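Local coordinates for amino acid amide racemase (Ochrobactrum anthropi, PDB 6GIO), which binds pyridoxal-5'-phosphate and belongs to the class-III aminotransferase family of fold type I PLP-dependent enzymes, at residues Leu234-Val240 with Pro260-Gly266; Ala119-Thr124 with Ala200-Ile204. All blocks are in the same frame, centred on the assembly; numbering follows the deposited sequence.

Contact 1 (Leu234-Val240 with Pro260-Gly266). With PLP (pyridoxal-5'-phosphate), chain G.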
loop_
_atom_site.group_PDB
_atom_site.type_symbol
_atom_site.label_atom_id
_atom_site.label_comp_id
_atom_site.label_asym_id
_atom_site.label_seq_id
_atom_site.Cartn_x
_atom_site.Cartn_y
_atom_site.Cartn_z
ATOM N N LEU C 234 -13.230 21.008 -5.729
ATOM C CA LEU C 234 -13.622 19.652 -6.062
ATOM C C LEU C 234 -14.090 18.878 -4.813
ATOM O O LEU C 234 -13.553 19.054 -3.703
ATOM C CB LEU C 234 -12.463 18.931 -6.742
ATOM C CG LEU C 234 -11.982 19.544 -8.060
ATOM C CD1 LEU C 234 -10.772 18.795 -8.627
ATOM C CD2 LEU C 234 -13.122 19.584 -9.060
ATOM N N VAL C 235 -15.087 18.016 -5.018
ATOM C CA VAL C 235 -15.780 17.345 -3.959
ATOM C C VAL C 235 -15.388 15.863 -3.989
ATOM O O VAL C 235 -15.568 15.169 -4.993
ATOM C CB VAL C 235 -17.296 17.552 -4.132
ATOM C CG1 VAL C 235 -18.078 16.840 -3.042
ATOM C CG2 VAL C 235 -17.618 19.049 -4.143
ATOM N N VAL C 236 -14.786 15.422 -2.894
ATOM C CA VAL C 236 -14.176 14.118 -2.826
ATOM C C VAL C 236 -14.974 13.361 -1.782
ATOM O O VAL C 236 -15.047 13.801 -0.653
ATOM C CB VAL C 236 -12.692 14.192 -2.346
ATOM C CG1 VAL C 236 -12.064 12.796 -2.262
ATOM C CG2 VAL C 236 -11.832 15.099 -3.221
ATOM N N VAL C 237 -15.529 12.212 -2.130
ATOM C CA VAL C 237 -16.131 11.344 -1.136
ATOM C C VAL C 237 -15.246 10.100 -0.870
ATOM O O VAL C 237 -14.881 9.355 -1.785
ATOM C CB VAL C 237 -17.567 10.898 -1.545
ATOM C CG1 VAL C 237 -18.136 9.948 -0.506
ATOM C CG2 VAL C 237 -18.494 12.097 -1.685
ATOM N N ASP C 238 -14.934 9.884 0.400
ATOM C CA ASP C 238 -14.223 8.673 0.874
ATOM C C ASP C 238 -15.226 7.550 1.153
ATOM O O ASP C 238 -15.911 7.576 2.179
ATOM C CB ASP C 238 -13.469 9.028 2.157
ATOM C CG ASP C 238 -12.521 7.920 2.610
ATOM O OD1 ASP C 238 -12.758 6.758 2.251
ATOM O OD2 ASP C 238 -11.530 8.208 3.318
ATOM N N GLU C 239 -15.324 6.580 0.250
ATOM C CA GLU C 239 -16.218 5.437 0.408
ATOM C C GLU C 239 -15.447 4.222 0.952
ATOM O O GLU C 239 -15.927 3.109 0.946
ATOM C CB GLU C 239 -16.900 5.088 -0.908
ATOM C CG GLU C 239 -17.908 6.144 -1.416
ATOM C CD GLU C 239 -19.337 5.995 -0.842
ATOM O OE1 GLU C 239 -19.737 4.837 -0.572
ATOM O OE2 GLU C 239 -20.076 7.021 -0.663
ATOM N N VAL C 240 -14.254 4.445 1.442
ATOM C CA VAL C 240 -13.406 3.338 1.812
ATOM C C VAL C 240 -14.088 2.430 2.823
ATOM O O VAL C 240 -14.030 1.194 2.694
ATOM C CB VAL C 240 -12.041 3.841 2.345
ATOM C CG1 VAL C 240 -11.257 2.687 2.994
ATOM C CG2 VAL C 240 -11.240 4.442 1.205
ATOM N N PRO C 260 -20.229 13.525 -6.532
ATOM C CA PRO C 260 -18.853 13.921 -6.315
ATOM C C PRO C 260 -18.042 14.058 -7.600
ATOM O O PRO C 260 -18.304 13.398 -8.581
ATOM C CB PRO C 260 -18.279 12.781 -5.440
ATOM C CG PRO C 260 -19.209 11.622 -5.616
ATOM C CD PRO C 260 -20.542 12.182 -5.992
ATOM N N ASP C 261 -17.008 14.875 -7.535
ATOM C CA ASP C 261 -16.000 14.895 -8.537
ATOM C C ASP C 261 -15.099 13.670 -8.451
ATOM O O ASP C 261 -14.574 13.205 -9.458
ATOM C CB ASP C 261 -15.204 16.178 -8.313
ATOM C CG ASP C 261 -16.061 17.441 -8.585
ATOM O OD1 ASP C 261 -16.515 17.528 -9.726
ATOM O OD2 ASP C 261 -16.274 18.301 -7.684
ATOM N N MET C 262 -14.882 13.155 -7.240
ATOM C CA MET C 262 -13.878 12.129 -7.056
ATOM C C MET C 262 -14.375 11.202 -5.989
ATOM O O MET C 262 -14.894 11.669 -4.972
ATOM C CB MET C 262 -12.533 12.756 -6.645
ATOM C CG MET C 262 -11.397 11.752 -6.353
ATOM S SD MET C 262 -9.766 12.458 -5.983
ATOM C CE MET C 262 -9.334 13.061 -7.632
ATOM N N VAL C 263 -14.189 9.896 -6.206
ATOM C CA VAL C 263 -14.560 8.918 -5.202
ATOM C C VAL C 263 -13.366 8.036 -4.891
ATOM O O VAL C 263 -12.646 7.631 -5.813
ATOM C CB VAL C 263 -15.746 8.034 -5.652
ATOM C CG1 VAL C 263 -16.146 7.091 -4.528
ATOM C CG2 VAL C 263 -16.946 8.882 -6.072
ATOM N N VAL C 264 -13.156 7.770 -3.601
ATOM C CA VAL C 264 -12.042 6.931 -3.137
ATOM C C VAL C 264 -12.617 5.641 -2.578
ATOM O O VAL C 264 -13.578 5.664 -1.737
ATOM C CB VAL C 264 -11.200 7.668 -2.072
ATOM C CG1 VAL C 264 -9.986 6.823 -1.610
ATOM C CG2 VAL C 264 -10.740 9.018 -2.607
ATOM N N PHE C 265 -12.094 4.502 -3.084
ATOM C CA PHE C 265 -12.552 3.203 -2.653
ATOM C C PHE C 265 -11.445 2.411 -1.969
ATOM O O PHE C 265 -10.261 2.620 -2.239
ATOM C CB PHE C 265 -13.043 2.384 -3.836
ATOM C CG PHE C 265 -14.206 2.984 -4.589
ATOM C CD1 PHE C 265 -15.495 2.735 -4.196
ATOM C CD2 PHE C 265 -13.993 3.691 -5.767
ATOM C CE1 PHE C 265 -16.548 3.234 -4.909
ATOM C CE2 PHE C 265 -15.057 4.173 -6.516
ATOM C CZ PHE C 265 -16.336 3.957 -6.073
ATOM N N GLY C 266 -11.837 1.484 -1.101
ATOM C CA GLY C 266 -10.858 0.601 -0.488
ATOM C C GLY C 266 -11.478 -0.492 0.323
ATOM O O GLY C 266 -12.607 -0.903 0.089
HETATM N N1 PLP G . -10.590 6.301 4.662
HETATM C C2 PLP G . -11.576 5.783 5.436
HETATM C C2A PLP G . -12.929 6.415 5.547
HETATM C C3 PLP G . -11.342 4.554 6.236
HETATM O O3 PLP G . -12.322 4.060 7.003
HETATM C C4 PLP G . -10.042 3.860 6.159
HETATM C C4A PLP G . -9.803 2.613 6.948
HETATM C C5 PLP G . -9.028 4.515 5.259
HETATM C C6 PLP G . -9.374 5.699 4.572
HETATM C C5A PLP G . -7.630 3.927 5.148
HETATM O O4P PLP G . -7.583 2.546 4.766
HETATM P P PLP G . -6.303 1.645 5.079
HETATM O O1P PLP G . -6.469 0.528 4.095
HETATM O O2P PLP G . -6.425 1.191 6.522
HETATM O O3P PLP G . -5.098 2.522 4.771
HETATM O O HOH W 1 -14.723 1.103 -0.769
#
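D261 turns its CG beside its own backbone N and anti to the carbonyl carbon (chi1 -66°), which swings the carboxylate onto the start of strand 234-238. There D261 OD2 accepts V235 N at 2.9 Å through its anti lone pair, pointing away from OD1, and the same oxygen forms a salt bridge with R229. CD2 of L234 lies 3.7 Å from D261 CG, the two side chains crossing at about a right angle. From here on the backbones pair as parallel strands: V235 O takes M262 N, V237 N reaches M262 O, and V264 N meets V237 O at 3.0 Å. E239 N closes the ladder on V264 O at 2.8 Å. V236, D238, M262 and V264 share one face of the sheet, where V236 CG1 meets V264 CG2 at 4.0 Å. Past the ladder, water 1 accepts from G266 N and donates to E239 O, bridging the two chains just beyond the strand pairing. The strand end illustrates how a parallel sheet presents a cofactor. With CG of D238 anti to its backbone N (chi1 -171°), OD1 accepts V240 N in an Asx turn, while OD2, also bonded to H140, lies 2.5 Å from N1 of PLP. V240 CG1 sits over a face of the pyridine ring, 3.6 Å from C4. The chemistry implies a divided aspartate: one oxygen holds the carboxylate against its own backbone and the other meets the pyridine nitrogen, as in fold type I relatives.

Contact 2 (Ala119-Thr124 with Ala200-Ile204); sequences AVRVLT and AAVFI
L123 and F203 reach toward each other from helix 112-127 and strand 199-204 and meet as two bumps in a shared apolar layer. CD1 of L123 is the main knob: it settles between the small A201, whose CB is 3.8 Å away, and the outer end of the phenylalanine ring, 3.9 Å from F203 CZ, which it approaches obliquely. With CG of F203 anti to the carbonyl carbon (chi1 -81°), the ring extends from the strand until its CZ end rests against the helix. One turn before L123, small A119 forms a shallow place on the helix surface, which the ring edge fills. A119 CB lies at that edge, near the ring plane, 3.9 Å from F203 CZ, and the backbone N of V120 stands at the same edge. The exchange is thus reciprocal, a large residue on each element packing against an alanine of the other. Farther along, A200 offers only its CB, which rests 4.1 Å from L123 O and close to T124 CA, letting the helix backbone come down on the strand. Helix and strand run roughly antiparallel, at 147°, with their axes 8.1 Å apart at closest approach. F203 also touches I132 of strand 131-135 and the ring of H140, and L123 touches L234 and V236 of strand 234-238. V202 and I204 pack on helix 220-229 at the opposite face of the sheet, while R121 and V122 on the helix meet the second subunit.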
loop_
_atom_site.group_PDB
_atom_site.type_symbol
_atom_site.label_atom_id
_atom_site.label_comp_id
_atom_site.label_asym_id
_atom_site.label_seq_id
_atom_site.Cartn_x
_atom_site.Cartn_y
_atom_site.Cartn_z
ATOM N N ALA C 119 -4.986 11.061 -3.819
ATOM C CA ALA C 119 -5.996 12.083 -4.043
ATOM C C ALA C 119 -5.425 13.428 -3.665
ATOM O O ALA C 119 -5.478 14.337 -4.479
ATOM C CB ALA C 119 -7.287 11.796 -3.252
ATOM N N VAL C 120 -4.862 13.566 -2.460
ATOM C CA VAL C 120 -4.354 14.887 -2.060
ATOM C C VAL C 120 -3.214 15.396 -2.947
ATOM O O VAL C 120 -3.201 16.589 -3.345
ATOM C CB VAL C 120 -3.960 15.012 -0.549
ATOM C CG1 VAL C 120 -2.815 14.093 -0.152
ATOM C CG2 VAL C 120 -3.575 16.450 -0.252
ATOM N N ARG C 121 -2.295 14.503 -3.299
ATOM C CA ARG C 121 -1.153 14.892 -4.159
ATOM C C ARG C 121 -1.648 15.379 -5.530
ATOM O O ARG C 121 -1.227 16.418 -5.965
ATOM C CB ARG C 121 -0.226 13.695 -4.361
ATOM C CG ARG C 121 0.517 13.246 -3.114
ATOM C CD ARG C 121 1.710 12.382 -3.454
ATOM N NE ARG C 121 2.571 12.963 -4.452
ATOM C CZ ARG C 121 3.112 12.316 -5.463
ATOM N NH1 ARG C 121 3.274 11.005 -5.413
ATOM N NH2 ARG C 121 3.461 12.987 -6.537
ATOM N N VAL C 122 -2.596 14.681 -6.133
ATOM C CA VAL C 122 -2.974 14.997 -7.511
ATOM C C VAL C 122 -3.991 16.115 -7.566
ATOM O O VAL C 122 -4.047 16.893 -8.538
ATOM C CB VAL C 122 -3.463 13.731 -8.269
ATOM C CG1 VAL C 122 -4.818 13.270 -7.778
ATOM C CG2 VAL C 122 -3.460 13.968 -9.775
ATOM N N LEU C 123 -4.821 16.200 -6.538
ATOM C CA LEU C 123 -5.794 17.323 -6.487
ATOM C C LEU C 123 -5.089 18.690 -6.365
ATOM O O LEU C 123 -5.404 19.647 -7.105
ATOM C CB LEU C 123 -6.784 17.128 -5.370
ATOM C CG LEU C 123 -7.846 16.049 -5.525
ATOM C CD1 LEU C 123 -8.375 15.683 -4.139
ATOM C CD2 LEU C 123 -8.973 16.529 -6.413
ATOM N N THR C 124 -4.120 18.775 -5.467
ATOM C CA THR C 124 -3.405 20.050 -5.269
ATOM C C THR C 124 -2.623 20.395 -6.538
ATOM O O THR C 124 -2.705 21.529 -7.026
ATOM C CB THR C 124 -2.505 19.999 -4.056
ATOM O OG1 THR C 124 -1.729 18.815 -4.118
ATOM C CG2 THR C 124 -3.336 19.951 -2.800
ATOM N N ALA C 200 -8.367 23.438 -3.031
ATOM C CA ALA C 200 -8.372 22.389 -4.063
ATOM C C ALA C 200 -9.637 21.517 -3.979
ATOM O O ALA C 200 -10.313 21.249 -4.985
ATOM C CB ALA C 200 -7.152 21.480 -3.898
ATOM N N ALA C 201 -9.912 21.055 -2.760
ATOM C CA ALA C 201 -10.875 20.011 -2.527
ATOM C C ALA C 201 -11.416 20.003 -1.118
ATOM O O ALA C 201 -10.755 20.480 -0.190
ATOM C CB ALA C 201 -10.196 18.688 -2.776
ATOM N N VAL C 202 -12.601 19.409 -0.955
ATOM C CA VAL C 202 -13.174 19.107 0.362
ATOM C C VAL C 202 -13.276 17.622 0.403
ATOM O O VAL C 202 -13.751 17.019 -0.575
ATOM C CB VAL C 202 -14.583 19.748 0.596
ATOM C CG1 VAL C 202 -15.516 19.530 -0.576
ATOM C CG2 VAL C 202 -15.233 19.254 1.889
ATOM N N PHE C 203 -12.833 17.040 1.530
ATOM C CA PHE C 203 -12.927 15.605 1.749
ATOM C C PHE C 203 -14.043 15.243 2.686
ATOM O O PHE C 203 -14.070 15.704 3.854
ATOM C CB PHE C 203 -11.642 15.063 2.326
ATOM C CG PHE C 203 -10.563 14.819 1.304
ATOM C CD1 PHE C 203 -9.879 15.879 0.741
ATOM C CD2 PHE C 203 -10.191 13.505 0.959
ATOM C CE1 PHE C 203 -8.849 15.657 -0.182
ATOM C CE2 PHE C 203 -9.177 13.275 0.059
ATOM C CZ PHE C 203 -8.492 14.349 -0.518
ATOM N N ILE C 204 -14.905 14.348 2.213
ATOM C CA ILE C 204 -16.175 14.011 2.901
ATOM C C ILE C 204 -16.278 12.517 3.145
ATOM O O ILE C 204 -16.283 11.733 2.160
ATOM C CB ILE C 204 -17.396 14.391 2.037
ATOM C CG1 ILE C 204 -17.505 15.896 1.838
ATOM C CG2 ILE C 204 -18.682 13.862 2.650
ATOM C CD1 ILE C 204 -18.521 16.282 0.761
#

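In the fold
Contacts 1 and 2 lie with their centres about 10 Å apart and share one mixed seven-stranded sheet, where strand 234-238 runs between strands 199-204 and 262-265. Contact 2 closes before contact 1 opens along the chain. They are directly joined: V236 O and I204 N, 2.9 Å apart, form a probable backbone hydrogen bond, as do D238 N and I204 O, also at 2.9 Å. Contact 1 pairs strands edge to edge, whereas contact 2 adds a layer by laying helix 112-127 on one face. Together they show the alpha/beta architecture of the large domain in fold type I enzymes, with the PLP pocket at the C-terminal end of strand 234-238, formed in part by D238, V240 and the start of helix 112-127.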